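Local coordinates for putative branched-chain amino acid aminotransferase IlvE (Streptococcus mutans, PDB 4DQN), which probably transfers the amino group of isoleucine, leucine or valine to 2-oxoglutarate, with pyridoxal 5'-phosphate as cofactor, at residues Phe23-Tyr28 with Thr100-Asp105; Glu116-Tyr121 with Ala125-Arg130; Asp174-Ala179 with Ser196-Lys201; His182-Gly185 with Gly191-Ala194. One frame throughout, in Å; residues are numbered along the deposited sequence.

In the fold
The four contacts follow the two-domain build of class IV aminotransferases. Contacts 1 and 2 come first in the chain, in the N-terminal antiparallel sheet: contact 1 joins strand 24-30 to helix 100-113, and contact 2 holds the turn between that helix and strand 126-136. Their centres are about 18 Å apart. Contacts 3 and 4 lie in the second domain, centres about 11 Å apart, and share helix 190-205; contact 4 is nested within the loop that contact 3 closes. Contacts 1 and 3 are centred about 32 Å apart, but contacts 2 and 4 approach to about 6 Å at their nearest atoms, without touching. Contacts 3 and 4 both lie near Lys188, the predicted cofactor lysine, and, like contacts 1 and 2, reach the second subunit.

Contact 1. Residues Phe23-Tyr28 with Thr100-Asp105; sequences FRYISY and TDKFID
Lys102 extends from the first turn of helix 100-113 and brings its ammonium group between two hydroxyls of strand 24-30. Lys102 NZ donates to Tyr25 OH at 2.9 Å and, equally close, to Ser27 OG at 2.9 Å. It meets the Tyr25 ring at the edge, near the ring plane, and the two side chains cross at about a right angle. The lysine chain runs fully extended as far as CE; a turn at its last bond (chi4 60°) then directs NZ to the hydroxyls. On the strand, Tyr25 and Ser27 are alternate residues facing the helix.

Beyond the phenol oxygen, on the helix side, a water makes a second link: it donates to Lys102 O at 3.0 Å and to Asp105 OD2 at 2.9 Å, and is hydrogen-bonded to Tyr25 OH at 3.2 Å. Gln109, one turn further along the helix, also bonds Asp105 OD2.

Farther out, Asp35 of the adjoining strand 33-40 organises the polar cluster. Its carboxylate bonds Ser27 OG and the backbone N of Tyr28, and its carbonyl oxygen is a third acceptor for Lys102 NZ. The ring of Tyr25 packs on Ala106 and Val110, so an apolar patch lies beside the polar one.

Three oxygens thus grip the ammonium, an environment likely to stabilise its charge, and the nearby Asp35 carboxylate would probably reinforce that.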
loop_
_atom_site.group_PDB
_atom_site.type_symbol
_atom_site.label_atom_id
_atom_site.label_comp_id
_atom_site.label_asym_id
_atom_site.label_seq_id
_atom_site.Cartn_x
_atom_site.Cartn_y
_atom_site.Cartn_z
ATOM N N PHE A 23 15.317 -7.992 22.346
ATOM C CA PHE A 23 14.509 -6.818 22.703
ATOM C C PHE A 23 14.145 -5.947 21.504
ATOM O O PHE A 23 14.961 -5.785 20.595
ATOM C CB PHE A 23 15.259 -5.959 23.733
ATOM C CG PHE A 23 15.555 -6.684 25.006
ATOM C CD1 PHE A 23 14.561 -6.860 25.964
ATOM C CD2 PHE A 23 16.813 -7.215 25.236
ATOM C CE1 PHE A 23 14.823 -7.554 27.136
ATOM C CE2 PHE A 23 17.085 -7.906 26.405
ATOM C CZ PHE A 23 16.089 -8.079 27.354
ATOM N N ARG A 24 12.917 -5.416 21.491
ATOM C CA ARG A 24 12.541 -4.341 20.562
ATOM C C ARG A 24 11.944 -3.240 21.379
ATOM O O ARG A 24 11.428 -3.487 22.472
ATOM C CB ARG A 24 11.408 -4.715 19.605
ATOM C CG ARG A 24 11.499 -5.976 18.876
ATOM C CD ARG A 24 10.515 -6.968 19.430
ATOM N NE ARG A 24 11.239 -7.821 20.325
ATOM C CZ ARG A 24 12.136 -8.702 19.926
ATOM N NH1 ARG A 24 12.405 -8.886 18.627
ATOM N NH2 ARG A 24 12.746 -9.419 20.843
ATOM N N TYR A 25 11.965 -2.033 20.824
ATOM C CA TYR A 25 11.242 -0.899 21.388
ATOM C C TYR A 25 9.816 -0.871 20.842
ATOM O O TYR A 25 9.580 -1.180 19.671
ATOM C CB TYR A 25 11.972 0.382 20.996
ATOM C CG TYR A 25 11.288 1.689 21.333
ATOM C CD1 TYR A 25 10.276 2.210 20.519
ATOM C CD2 TYR A 25 11.694 2.432 22.424
ATOM C CE1 TYR A 25 9.678 3.426 20.812
ATOM C CE2 TYR A 25 11.103 3.650 22.726
ATOM C CZ TYR A 25 10.101 4.139 21.920
ATOM O OH TYR A 25 9.535 5.358 22.223
ATOM N N ILE A 26 8.865 -0.488 21.686
ATOM C CA ILE A 26 7.487 -0.312 21.240
ATOM C C ILE A 26 6.829 0.829 22.013
ATOM O O ILE A 26 7.044 0.990 23.216
ATOM C CB ILE A 26 6.651 -1.625 21.365
ATOM C CG1 ILE A 26 5.323 -1.500 20.617
ATOM C CG2 ILE A 26 6.403 -1.990 22.837
ATOM C CD1 ILE A 26 4.602 -2.854 20.404
ATOM N N SER A 27 6.044 1.634 21.306
ATOM C CA SER A 27 5.367 2.779 21.894
ATOM C C SER A 27 3.995 2.841 21.251
ATOM O O SER A 27 3.860 2.581 20.048
ATOM C CB SER A 27 6.147 4.071 21.615
ATOM O OG SER A 27 5.508 5.208 22.193
ATOM N N TYR A 28 2.985 3.166 22.053
ATOM C CA TYR A 28 1.609 3.212 21.577
ATOM C C TYR A 28 1.105 4.645 21.560
ATOM O O TYR A 28 1.389 5.421 22.477
ATOM C CB TYR A 28 0.692 2.353 22.471
ATOM C CG TYR A 28 0.991 0.863 22.436
ATOM C CD1 TYR A 28 2.018 0.319 23.202
ATOM C CD2 TYR A 28 0.232 0.001 21.653
ATOM C CE1 TYR A 28 2.286 -1.046 23.180
ATOM C CE2 TYR A 28 0.492 -1.375 21.631
ATOM C CZ TYR A 28 1.522 -1.878 22.395
ATOM O OH TYR A 28 1.796 -3.229 22.377
ATOM N N THR A 100 11.698 13.637 16.374
ATOM C CA THR A 100 13.085 13.240 16.136
ATOM C C THR A 100 13.785 12.765 17.406
ATOM O O THR A 100 14.472 11.740 17.390
ATOM C CB THR A 100 13.844 14.386 15.495
ATOM O OG1 THR A 100 13.210 14.699 14.248
ATOM C CG2 THR A 100 15.310 14.012 15.245
ATOM N N ASP A 101 13.605 13.477 18.515
ATOM C CA ASP A 101 14.252 13.023 19.742
ATOM C C ASP A 101 13.708 11.669 20.214
ATOM O O ASP A 101 14.480 10.836 20.676
ATOM C CB ASP A 101 14.251 14.089 20.852
ATOM C CG ASP A 101 12.858 14.470 21.316
ATOM O OD1 ASP A 101 12.771 15.294 22.250
ATOM O OD2 ASP A 101 11.850 13.971 20.761
ATOM N N LYS A 102 12.402 11.433 20.059
ATOM C CA LYS A 102 11.813 10.136 20.418
ATOM C C LYS A 102 12.397 9.030 19.539
ATOM O O LYS A 102 12.802 7.974 20.037
ATOM C CB LYS A 102 10.274 10.171 20.267
ATOM C CG LYS A 102 9.562 8.850 20.597
ATOM C CD LYS A 102 8.053 8.991 20.360
ATOM C CE LYS A 102 7.293 7.742 20.761
ATOM N NZ LYS A 102 7.457 7.381 22.203
ATOM N N PHE A 103 12.442 9.291 18.229
ATOM C CA PHE A 103 12.947 8.340 17.240
ATOM C C PHE A 103 14.400 7.933 17.524
ATOM O O PHE A 103 14.739 6.736 17.551
ATOM C CB PHE A 103 12.836 8.978 15.842
ATOM C CG PHE A 103 13.283 8.081 14.705
ATOM C CD1 PHE A 103 14.637 7.947 14.396
ATOM C CD2 PHE A 103 12.345 7.402 13.923
ATOM C CE1 PHE A 103 15.055 7.117 13.344
ATOM C CE2 PHE A 103 12.748 6.584 12.862
ATOM C CZ PHE A 103 14.110 6.444 12.570
ATOM N N ILE A 104 15.261 8.927 17.725
ATOM C CA ILE A 104 16.685 8.655 17.886
ATOM C C ILE A 104 16.925 7.955 19.214
ATOM O O ILE A 104 17.698 7.000 19.285
ATOM C CB ILE A 104 17.517 9.940 17.781
ATOM C CG1 ILE A 104 17.478 10.468 16.347
ATOM C CG2 ILE A 104 18.971 9.691 18.165
ATOM C CD1 ILE A 104 18.111 11.858 16.224
ATOM N N ASP A 105 16.244 8.409 20.262
ATOM C CA ASP A 105 16.369 7.759 21.558
ATOM C C ASP A 105 15.929 6.310 21.484
ATOM O O ASP A 105 16.552 5.425 22.079
ATOM C CB ASP A 105 15.533 8.473 22.619
ATOM C CG ASP A 105 15.546 7.737 23.935
ATOM O OD1 ASP A 105 16.593 7.773 24.609
ATOM O OD2 ASP A 105 14.527 7.097 24.289
HETATM O O HOH W 1 12.037 7.167 22.861
#

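Contact 2. Residues Glu116-Tyr121 with Ala125-Arg130; sequences EYVPPY and ATLYLR
Ala125 opens the second segment against Pro119, its CB 3.6 Å from Pro119 CB. A water also ties the two backbones, donating to Ala125 O at 2.8 Å and to Pro119 O at 2.8 Å; Pro119 O is also bonded by Arg68. At Thr126 the proline ring lies against the main chain, with Pro119 CD 3.4 Å from Thr126 C. The Thr126 side chain points to the other side, onto strands 59-68 and 147-157.

Thr126 starts strand 126-136, an inner strand of the antiparallel sheet of the N-terminal domain, and the loop 116-121 that follows helix 100-113 folds back over its beginning. Leu127 turns toward that loop. With CG trans to the backbone N (chi1 -174°), it carries CD1 to Tyr117, 4.1 Å from Tyr117 CB, while Leu127 CB lies 3.9 Å from Val118 CG2; the valine and leucine side chains cross at about a right angle. Val118 also packs on Val111 of the helix. Tyr128 OH accepts a weak hydrogen bond at 2.8 Å from Arg130 NH1, which lies in the tyrosine ring plane. Beyond the loop, Leu129 packs on the same helix through Ala107 and Val111. Arg130 NE bonds His55 of the second subunit.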
loop_
_atom_site.group_PDB
_atom_site.type_symbol
_atom_site.label_atom_id
_atom_site.label_comp_id
_atom_site.label_asym_id
_atom_site.label_seq_id
_atom_site.Cartn_x
_atom_site.Cartn_y
_atom_site.Cartn_z
ATOM N N GLU A 116 25.285 -6.844 21.856
ATOM C CA GLU A 116 26.127 -7.993 21.577
ATOM C C GLU A 116 25.832 -8.544 20.176
ATOM O O GLU A 116 26.573 -9.386 19.658
ATOM C CB GLU A 116 25.980 -9.052 22.680
ATOM C CG GLU A 116 24.615 -9.766 22.726
ATOM C CD GLU A 116 23.473 -8.947 23.357
ATOM O OE1 GLU A 116 23.627 -7.729 23.621
ATOM O OE2 GLU A 116 22.395 -9.542 23.591
ATOM N N TYR A 117 24.768 -8.050 19.540
ATOM C CA TYR A 117 24.468 -8.462 18.162
ATOM C C TYR A 117 25.016 -7.495 17.112
ATOM O O TYR A 117 24.921 -7.755 15.906
ATOM C CB TYR A 117 22.954 -8.654 17.956
ATOM C CG TYR A 117 22.395 -9.830 18.709
ATOM C CD1 TYR A 117 21.940 -9.687 20.013
ATOM C CD2 TYR A 117 22.323 -11.084 18.120
ATOM C CE1 TYR A 117 21.437 -10.756 20.711
ATOM C CE2 TYR A 117 21.814 -12.164 18.811
ATOM C CZ TYR A 117 21.376 -11.986 20.110
ATOM O OH TYR A 117 20.863 -13.045 20.821
ATOM N N VAL A 118 25.564 -6.371 17.556
ATOM C CA VAL A 118 26.250 -5.482 16.629
ATOM C C VAL A 118 27.562 -6.184 16.234
ATOM O O VAL A 118 28.425 -6.405 17.089
ATOM C CB VAL A 118 26.534 -4.103 17.263
ATOM C CG1 VAL A 118 27.160 -3.164 16.236
ATOM C CG2 VAL A 118 25.244 -3.491 17.805
ATOM N N PRO A 119 27.698 -6.564 14.948
ATOM C CA PRO A 119 28.831 -7.378 14.482
ATOM C C PRO A 119 30.183 -6.738 14.800
ATOM O O PRO A 119 30.259 -5.518 14.952
ATOM C CB PRO A 119 28.615 -7.433 12.971
ATOM C CG PRO A 119 27.094 -7.313 12.824
ATOM C CD PRO A 119 26.752 -6.272 13.855
ATOM N N PRO A 120 31.237 -7.560 14.912
ATOM C CA PRO A 120 32.577 -7.049 15.205
ATOM C C PRO A 120 33.136 -6.203 14.063
ATOM O O PRO A 120 32.819 -6.439 12.903
ATOM C CB PRO A 120 33.418 -8.331 15.342
ATOM C CG PRO A 120 32.446 -9.417 15.622
ATOM C CD PRO A 120 31.204 -9.033 14.863
ATOM N N TYR A 121 33.960 -5.220 14.405
ATOM C CA TYR A 121 34.814 -4.531 13.442
ATOM C C TYR A 121 35.897 -5.557 13.054
ATOM O O TYR A 121 36.420 -6.228 13.946
ATOM C CB TYR A 121 35.442 -3.340 14.182
ATOM C CG TYR A 121 36.316 -2.441 13.349
ATOM C CD1 TYR A 121 37.651 -2.757 13.117
ATOM C CD2 TYR A 121 35.817 -1.262 12.809
ATOM C CE1 TYR A 121 38.463 -1.927 12.361
ATOM C CE2 TYR A 121 36.625 -0.423 12.048
ATOM C CZ TYR A 121 37.941 -0.767 11.828
ATOM O OH TYR A 121 38.743 0.061 11.079
ATOM N N ALA A 125 29.834 -5.862 8.514
ATOM C CA ALA A 125 28.467 -6.179 8.911
ATOM C C ALA A 125 27.987 -5.202 9.980
ATOM O O ALA A 125 28.791 -4.587 10.692
ATOM C CB ALA A 125 28.376 -7.603 9.407
ATOM N N THR A 126 26.670 -5.060 10.096
ATOM C CA THR A 126 26.095 -4.021 10.940
ATOM C C THR A 126 24.840 -4.523 11.642
ATOM O O THR A 126 24.350 -5.613 11.352
ATOM C CB THR A 126 25.691 -2.796 10.094
ATOM O OG1 THR A 126 24.770 -3.211 9.071
ATOM C CG2 THR A 126 26.911 -2.146 9.448
ATOM N N LEU A 127 24.317 -3.726 12.569
ATOM C CA LEU A 127 23.018 -4.023 13.151
ATOM C C LEU A 127 21.980 -3.191 12.408
ATOM O O LEU A 127 21.973 -1.965 12.503
ATOM C CB LEU A 127 22.983 -3.690 14.650
ATOM C CG LEU A 127 21.679 -4.132 15.343
ATOM C CD1 LEU A 127 21.626 -5.639 15.458
ATOM C CD2 LEU A 127 21.510 -3.479 16.724
ATOM N N TYR A 128 21.108 -3.851 11.659
ATOM C CA TYR A 128 20.073 -3.136 10.912
ATOM C C TYR A 128 18.856 -2.892 11.803
ATOM O O TYR A 128 18.352 -3.816 12.436
ATOM C CB TYR A 128 19.671 -3.938 9.671
ATOM C CG TYR A 128 18.602 -3.269 8.824
ATOM C CD1 TYR A 128 18.896 -2.148 8.044
ATOM C CD2 TYR A 128 17.306 -3.767 8.800
ATOM C CE1 TYR A 128 17.915 -1.540 7.264
ATOM C CE2 TYR A 128 16.323 -3.174 8.019
ATOM C CZ TYR A 128 16.634 -2.068 7.262
ATOM O OH TYR A 128 15.650 -1.477 6.502
ATOM N N LEU A 129 18.398 -1.644 11.843
ATOM C CA LEU A 129 17.224 -1.268 12.612
ATOM C C LEU A 129 16.067 -1.051 11.656
ATOM O O LEU A 129 16.226 -0.385 10.636
ATOM C CB LEU A 129 17.485 0.045 13.358
ATOM C CG LEU A 129 18.041 -0.068 14.782
ATOM C CD1 LEU A 129 19.258 -0.938 14.815
ATOM C CD2 LEU A 129 18.382 1.296 15.357
ATOM N N ARG A 130 14.913 -1.614 11.999
ATOM C CA ARG A 130 13.683 -1.424 11.245
ATOM C C ARG A 130 12.591 -0.782 12.123
ATOM O O ARG A 130 11.844 -1.489 12.829
ATOM C CB ARG A 130 13.193 -2.769 10.713
ATOM C CG ARG A 130 11.854 -2.694 9.969
ATOM C CD ARG A 130 12.012 -1.900 8.679
ATOM N NE ARG A 130 11.374 -2.646 7.621
ATOM C CZ ARG A 130 11.964 -3.068 6.518
ATOM N NH1 ARG A 130 13.235 -2.780 6.234
ATOM N NH2 ARG A 130 11.236 -3.744 5.672
HETATM O O HOH W 2 29.582 -3.509 13.112
#

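Contact 3. Residues Asp174-Ala179 with Ser196-Lys201; sequences DDYDRA and SLLPGK
Ser196 OG is hydrogen-bonded to Tyr193 O, one turn back in helix 190-205, and beside this serine runs the guanidinium of Arg178. The torsion of Ser196 (chi1 80°) folds the hydroxyl back against its own helix, and the arginine meets the serine by packing: Arg178 NH2 is 3.8 Å from Ser196 CB. Bends at chi2 and chi3 lead the Arg178 chain on to Tyr193, with which it forms a cation-pi pair; Arg178 NE makes a long, weak ion pair with Glu224. The phenol of Tyr193 is in turn bonded to Lys188 NZ. The side chain of Arg178 is about 7 Å from that of Lys188, the predicted cofactor lysine, and so belongs to its surroundings.

In the fold, this loop leaves strand 168-172, and helix 190-205 carries the chain on to the parallel neighbouring strand 211-214, a beta-alpha-beta crossover. The loop lies along the helix where Pro199, with no backbone N-H to give to the turn before, introduces a kink; the regular pattern resumes with Gly200 N bonding Ser196 O at 2.9 Å.

Tyr176 packs at that kink. The proline lies over one face of its ring and also against its CB, the nearest approach being 3.7 Å between Tyr176 CG and Pro199 CB. On the far half of the ring, Tyr176 CE2 reaches Leu198 CD2 at 3.9 Å. Pro199 also packs on Tyr213, from strand 211-214. From the second subunit, Arg92 packs on Tyr176 and Leu94 on Leu198, while Asp177 OD2 is hydrogen-bonded to the backbone N of His182 of that subunit.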
loop_
_atom_site.group_PDB
_atom_site.type_symbol
_atom_site.label_atom_id
_atom_site.label_comp_id
_atom_site.label_asym_id
_atom_site.label_seq_id
_atom_site.Cartn_x
_atom_site.Cartn_y
_atom_site.Cartn_z
ATOM N N ASP A 174 8.873 -1.159 -18.710
ATOM C CA ASP A 174 7.970 -0.001 -18.738
ATOM C C ASP A 174 6.491 -0.251 -18.419
ATOM O O ASP A 174 5.737 0.707 -18.232
ATOM C CB ASP A 174 8.101 0.741 -20.075
ATOM C CG ASP A 174 9.396 1.505 -20.179
ATOM O OD1 ASP A 174 9.541 2.483 -19.420
ATOM O OD2 ASP A 174 10.265 1.135 -21.002
ATOM N N ASP A 175 6.070 -1.513 -18.352
ATOM C CA ASP A 175 4.671 -1.809 -18.017
ATOM C C ASP A 175 4.394 -2.029 -16.510
ATOM O O ASP A 175 3.373 -2.619 -16.146
ATOM C CB ASP A 175 4.129 -2.981 -18.853
ATOM C CG ASP A 175 5.043 -4.194 -18.835
ATOM O OD1 ASP A 175 6.254 -4.031 -18.557
ATOM O OD2 ASP A 175 4.556 -5.311 -19.123
ATOM N N TYR A 176 5.293 -1.552 -15.642
ATOM C CA TYR A 176 5.035 -1.520 -14.186
ATOM C C TYR A 176 5.471 -0.194 -13.558
ATOM O O TYR A 176 6.529 0.349 -13.891
ATOM C CB TYR A 176 5.721 -2.689 -13.449
ATOM C CG TYR A 176 5.331 -4.059 -13.948
ATOM C CD1 TYR A 176 6.145 -4.748 -14.832
ATOM C CD2 TYR A 176 4.142 -4.663 -13.542
ATOM C CE1 TYR A 176 5.800 -5.997 -15.299
ATOM C CE2 TYR A 176 3.789 -5.920 -14.004
ATOM C CZ TYR A 176 4.624 -6.578 -14.887
ATOM O OH TYR A 176 4.295 -7.828 -15.365
ATOM N N ASP A 177 4.645 0.330 -12.656
ATOM C CA ASP A 177 5.028 1.496 -11.863
ATOM C C ASP A 177 5.021 1.115 -10.389
ATOM O O ASP A 177 4.118 0.407 -9.935
ATOM C CB ASP A 177 4.044 2.659 -12.077
ATOM C CG ASP A 177 3.962 3.114 -13.530
ATOM O OD1 ASP A 177 5.025 3.280 -14.179
ATOM O OD2 ASP A 177 2.820 3.321 -14.012
ATOM N N ARG A 178 6.011 1.576 -9.627
ATOM C CA ARG A 178 5.958 1.353 -8.183
ATOM C C ARG A 178 5.139 2.456 -7.498
ATOM O O ARG A 178 4.680 2.289 -6.369
ATOM C CB ARG A 178 7.355 1.223 -7.569
ATOM C CG ARG A 178 8.199 2.473 -7.585
ATOM C CD ARG A 178 9.015 2.544 -6.289
ATOM N NE ARG A 178 9.617 1.246 -5.973
ATOM C CZ ARG A 178 9.905 0.829 -4.740
ATOM N NH1 ARG A 178 9.641 1.605 -3.693
ATOM N NH2 ARG A 178 10.452 -0.371 -4.553
ATOM N N ALA A 179 4.938 3.568 -8.200
ATOM C CA ALA A 179 4.178 4.695 -7.654
ATOM C C ALA A 179 3.520 5.547 -8.742
ATOM O O ALA A 179 3.989 5.585 -9.890
ATOM C CB ALA A 179 5.073 5.560 -6.787
ATOM N N SER A 196 5.791 -3.255 -6.242
ATOM C CA SER A 196 7.087 -3.702 -6.766
ATOM C C SER A 196 7.304 -5.225 -6.723
ATOM O O SER A 196 8.282 -5.726 -7.291
ATOM C CB SER A 196 8.227 -3.018 -6.004
ATOM O OG SER A 196 8.460 -3.674 -4.764
ATOM N N LEU A 197 6.417 -5.970 -6.058
ATOM C CA LEU A 197 6.629 -7.419 -5.914
ATOM C C LEU A 197 6.620 -8.149 -7.264
ATOM O O LEU A 197 7.525 -8.938 -7.563
ATOM C CB LEU A 197 5.586 -8.036 -4.978
ATOM C CG LEU A 197 5.702 -7.679 -3.496
ATOM C CD1 LEU A 197 4.472 -8.169 -2.729
ATOM C CD2 LEU A 197 6.969 -8.283 -2.928
ATOM N N LEU A 198 5.602 -7.887 -8.081
ATOM C CA LEU A 198 5.495 -8.562 -9.373
ATOM C C LEU A 198 6.615 -8.156 -10.348
ATOM O O LEU A 198 7.266 -9.033 -10.919
ATOM C CB LEU A 198 4.093 -8.384 -9.985
ATOM C CG LEU A 198 3.756 -9.010 -11.344
ATOM C CD1 LEU A 198 4.028 -10.513 -11.343
ATOM C CD2 LEU A 198 2.288 -8.728 -11.702
ATOM N N PRO A 199 6.852 -6.837 -10.543
ATOM C CA PRO A 199 7.979 -6.509 -11.435
ATOM C C PRO A 199 9.327 -7.024 -10.931
ATOM O O PRO A 199 10.162 -7.426 -11.749
ATOM C CB PRO A 199 7.972 -4.968 -11.489
ATOM C CG PRO A 199 7.035 -4.514 -10.378
ATOM C CD PRO A 199 6.043 -5.641 -10.229
ATOM N N GLY A 200 9.532 -7.024 -9.615
ATOM C CA GLY A 200 10.722 -7.630 -9.045
ATOM C C GLY A 200 10.869 -9.069 -9.519
ATOM O O GLY A 200 11.927 -9.466 -10.015
ATOM N N LYS A 201 9.801 -9.847 -9.376
ATOM C CA LYS A 201 9.806 -11.251 -9.799
ATOM C C LYS A 201 10.131 -11.383 -11.288
ATOM O O LYS A 201 10.909 -12.251 -11.692
ATOM C CB LYS A 201 8.450 -11.903 -9.488
ATOM C CG LYS A 201 8.327 -13.362 -9.942
ATOM C CD LYS A 201 7.044 -13.990 -9.393
ATOM C CE LYS A 201 6.896 -15.454 -9.799
ATOM N NZ LYS A 201 6.600 -15.595 -11.250
#

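Contact 4. Residues His182-Gly185 with Gly191-Ala194; sequences HGTG and GNYA
Gly185 and Asn192 bring the two backbones to 6.4 Å between their CA atoms, where the irregular segment 182-185 passes the first turns of helix 190-205. The carboxamide of Asn192 spans the gap and uses both its ends on one residue, Thr184. Asn192 ND2 donates to Thr184 O at 2.8 Å in a nearly straight bond (169° at the hydrogen), and the acceptor lies within the plane of the amide; the nitrogen, however, stands 50° out of the threonine carbonyl plane. In return, Thr184 OG1 donates to Asn192 OD1, also at 2.8 Å. Thr184 sets its hydroxyl between its own N and carbonyl carbon (chi1 53°), bringing OG1 to the helix. This two-point bond fixes the flip of the amide and satisfies both its buried ends. Asn192 is about 6 Å, side chain to side chain, from Lys188, the predicted cofactor lysine, so the bond pair ties the loop before that lysine to the helix after it.

Thr184 packs on Leu93, which follows helix 79-92, and on Ala195 of the second subunit. Next to Asn192 on helix 190-205, Tyr193 meets the ring of Phe61 from strand 59-68 and, from the second subunit, that of Tyr56.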
loop_
_atom_site.group_PDB
_atom_site.type_symbol
_atom_site.label_atom_id
_atom_site.label_comp_id
_atom_site.label_asym_id
_atom_site.label_seq_id
_atom_site.Cartn_x
_atom_site.Cartn_y
_atom_site.Cartn_z
ATOM N N HIS A 182 1.144 11.442 -8.656
ATOM C CA HIS A 182 0.739 12.110 -7.423
ATOM C C HIS A 182 0.270 11.094 -6.380
ATOM O O HIS A 182 -0.760 11.292 -5.722
ATOM C CB HIS A 182 -0.374 13.121 -7.704
ATOM C CG HIS A 182 0.038 14.233 -8.619
ATOM N ND1 HIS A 182 -0.737 14.645 -9.684
ATOM C CD2 HIS A 182 1.141 15.021 -8.628
ATOM C CE1 HIS A 182 -0.127 15.637 -10.313
ATOM N NE2 HIS A 182 1.015 15.882 -9.693
ATOM N N GLY A 183 1.034 10.010 -6.235
ATOM C CA GLY A 183 0.717 8.954 -5.285
ATOM C C GLY A 183 1.587 9.059 -4.045
ATOM O O GLY A 183 1.855 10.168 -3.560
ATOM N N THR A 184 2.040 7.910 -3.541
ATOM C CA THR A 184 2.803 7.859 -2.290
ATOM C C THR A 184 4.282 7.545 -2.505
ATOM O O THR A 184 4.964 7.094 -1.578
ATOM C CB THR A 184 2.205 6.822 -1.316
ATOM O OG1 THR A 184 2.089 5.546 -1.971
ATOM C CG2 THR A 184 0.822 7.271 -0.854
ATOM N N GLY A 185 4.773 7.790 -3.720
ATOM C CA GLY A 185 6.132 7.421 -4.095
ATOM C C GLY A 185 7.250 8.017 -3.248
ATOM O O GLY A 185 8.304 7.387 -3.061
ATOM N N GLY A 191 2.648 0.347 0.464
ATOM C CA GLY A 191 1.938 0.329 -0.809
ATOM C C GLY A 191 2.870 0.370 -2.018
ATOM O O GLY A 191 2.624 -0.297 -3.032
ATOM N N ASN A 192 3.943 1.155 -1.913
ATOM C CA ASN A 192 4.919 1.260 -2.993
ATOM C C ASN A 192 5.628 -0.064 -3.188
ATOM O O ASN A 192 5.942 -0.450 -4.309
ATOM C CB ASN A 192 5.976 2.334 -2.684
ATOM C CG ASN A 192 5.370 3.703 -2.446
ATOM O OD1 ASN A 192 4.224 3.961 -2.829
ATOM N ND2 ASN A 192 6.141 4.594 -1.809
ATOM N N TYR A 193 5.899 -0.753 -2.084
ATOM C CA TYR A 193 6.634 -2.009 -2.151
ATOM C C TYR A 193 5.774 -3.148 -2.686
ATOM O O TYR A 193 6.254 -3.992 -3.461
ATOM C CB TYR A 193 7.229 -2.350 -0.782
ATOM C CG TYR A 193 8.402 -1.462 -0.414
ATOM C CD1 TYR A 193 8.198 -0.187 0.101
ATOM C CD2 TYR A 193 9.711 -1.898 -0.582
ATOM C CE1 TYR A 193 9.262 0.633 0.440
ATOM C CE2 TYR A 193 10.790 -1.082 -0.238
ATOM C CZ TYR A 193 10.551 0.183 0.268
ATOM O OH TYR A 193 11.610 1.008 0.622
ATOM N N ALA A 194 4.504 -3.171 -2.291
ATOM C CA ALA A 194 3.561 -4.165 -2.829
ATOM C C ALA A 194 3.499 -4.117 -4.357
ATOM O O ALA A 194 3.483 -5.156 -5.034
ATOM C CB ALA A 194 2.151 -3.964 -2.225
#